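Local structure of gluconate kinase (Lactobacillus acidophilus, 3LL3) at residues L412-N415 with P420-T423. The protein is an FGGY-family carbohydrate kinase that probably uses ATP to phosphorylate a sugar or sugar acid such as gluconate. Residues are numbered along the deposited sequence; the frame is centred on the assembly and turned at random.
Sequences LCAN and PIVT
I421 presses its longer branch against the helix backbone between C413 and A414. I421 CG1 lies 3.4 Å from the backbone N of A414, a van der Waals contact. I421 CG1 also meets A414 CB at 3.6 Å. The branch continues to I421 CD1, 3.7 Å from C413 CB. The I421 side chain thus touches two successive helix residues. Its first torsion (chi1 -63°) sets CG1 anti to the carbonyl carbon and directs this branch at the helix. The small side chain of A414 is consistent with the close approach of the two backbones; the CA atoms of A414 and I421 are 5.4 Å apart. An alanine in place of I421 would remove CG1, CG2 and CD1, and the loss of CG1 and CD1 would probably leave a gap beside C413 and A414. All three residues are buried. The contact belongs to a beta-alpha-beta unit in the C-terminal FGGY domain: strand 396-400, helix 407-417, strand 421-424. C413 lies about 10 Å from the bound ATP, side chain to ligand. I421 also packs on I397 and A399 of the parallel neighbouring strand 396-400, while C413 touches I377 of helix 365-388.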
ATOM      1  N   LEU A 412      12.538  12.051 -15.110  1.00 24.19           N
ATOM      2  CA  LEU A 412      11.758  10.868 -14.770  1.00 25.78           C
ATOM      3  C   LEU A 412      10.572  10.718 -15.734  1.00 23.14           C
ATOM      4  O   LEU A 412      10.247   9.614 -16.186  1.00 21.39           O
ATOM      5  CB  LEU A 412      11.260  10.988 -13.331  1.00 26.47           C
ATOM      6  CG  LEU A 412      11.464   9.743 -12.497  1.00 31.88           C
ATOM      7  CD1 LEU A 412      11.207  10.021 -11.036  1.00 33.04           C
ATOM      8  CD2 LEU A 412      10.519   8.698 -13.007  1.00 30.00           C
ATOM      9  N   CYS A 413       9.926  11.834 -16.053  1.00 22.52           N
ATOM     10  CA  CYS A 413       8.813  11.802 -17.018  1.00 23.24           C
ATOM     11  C   CYS A 413       9.309  11.311 -18.361  1.00 21.29           C
ATOM     12  O   CYS A 413       8.688  10.464 -18.995  1.00 23.37           O
ATOM     13  CB  CYS A 413       8.199  13.193 -17.198  1.00 22.04           C
ATOM     14  SG  CYS A 413       7.149  13.724 -15.819  1.00 24.60           S
ATOM     15  N   ALA A 414      10.430  11.871 -18.802  1.00 22.37           N
ATOM     16  CA  ALA A 414      11.055  11.449 -20.053  1.00 23.70           C
ATOM     17  C   ALA A 414      11.319   9.940 -20.049  1.00 23.96           C
ATOM     18  O   ALA A 414      11.040   9.250 -21.029  1.00 22.80           O
ATOM     19  CB  ALA A 414      12.366  12.203 -20.261  1.00 23.18           C
ATOM     20  N   ASN A 415      11.888   9.448 -18.949  1.00 21.88           N
ATOM     21  CA  ASN A 415      12.209   8.032 -18.817  1.00 23.44           C
ATOM     22  C   ASN A 415      10.989   7.089 -18.785  1.00 25.35           C
ATOM     23  O   ASN A 415      11.039   5.990 -19.345  1.00 24.93           O
ATOM     24  CB  ASN A 415      13.085   7.817 -17.585  1.00 25.04           C
ATOM     25  CG  ASN A 415      14.447   8.487 -17.716  1.00 25.74           C
ATOM     26  OD1 ASN A 415      14.824   8.927 -18.800  1.00 26.07           O
ATOM     27  ND2 ASN A 415      15.182   8.570 -16.614  1.00 23.45           N
ATOM     28  N   PRO A 420      10.767  12.524 -25.686  1.00 28.91           N
ATOM     29  CA  PRO A 420      11.411  13.708 -25.114  1.00 27.04           C
ATOM     30  C   PRO A 420      10.407  14.625 -24.411  1.00 29.60           C
ATOM     31  O   PRO A 420       9.266  14.780 -24.869  1.00 26.46           O
ATOM     32  CB  PRO A 420      12.016  14.404 -26.336  1.00 27.33           C
ATOM     33  CG  PRO A 420      12.129  13.324 -27.375  1.00 30.92           C
ATOM     34  CD  PRO A 420      10.949  12.445 -27.144  1.00 31.23           C
ATOM     35  N   ILE A 421      10.842  15.219 -23.303  1.00 26.98           N
ATOM     36  CA  ILE A 421      10.041  16.174 -22.557  1.00 25.48           C
ATOM     37  C   ILE A 421      10.554  17.579 -22.891  1.00 26.11           C
ATOM     38  O   ILE A 421      11.752  17.868 -22.738  1.00 24.91           O
ATOM     39  CB  ILE A 421      10.154  15.915 -21.030  1.00 24.95           C
ATOM     40  CG1 ILE A 421       9.590  14.528 -20.662  1.00 21.91           C
ATOM     41  CG2 ILE A 421       9.542  17.066 -20.232  1.00 22.92           C
ATOM     42  CD1 ILE A 421       8.093  14.446 -20.705  1.00 26.07           C
ATOM     43  N   VAL A 422       9.660  18.432 -23.384  1.00 21.30           N
ATOM     44  CA  VAL A 422      10.001  19.812 -23.705  1.00 23.63           C
ATOM     45  C   VAL A 422       9.350  20.780 -22.737  1.00 24.93           C
ATOM     46  O   VAL A 422       8.124  20.866 -22.673  1.00 24.82           O
ATOM     47  CB  VAL A 422       9.553  20.183 -25.129  1.00 23.26           C
ATOM     48  CG1 VAL A 422       9.966  21.604 -25.453  1.00 24.46           C
ATOM     49  CG2 VAL A 422      10.106  19.191 -26.131  1.00 23.60           C
ATOM     50  N   THR A 423      10.162  21.515 -21.987  1.00 23.87           N
ATOM     51  CA  THR A 423       9.630  22.491 -21.051  1.00 26.85           C
ATOM     52  C   THR A 423       9.498  23.819 -21.778  1.00 29.25           C
ATOM     53  O   THR A 423      10.154  24.041 -22.791  1.00 28.60           O
ATOM     54  CB  THR A 423      10.507  22.635 -19.797  1.00 28.04           C
ATOM     55  OG1 THR A 423      11.872  22.826 -20.193  1.00 30.26           O
ATOM     56  CG2 THR A 423      10.408  21.388 -18.951  1.00 28.98           C
TER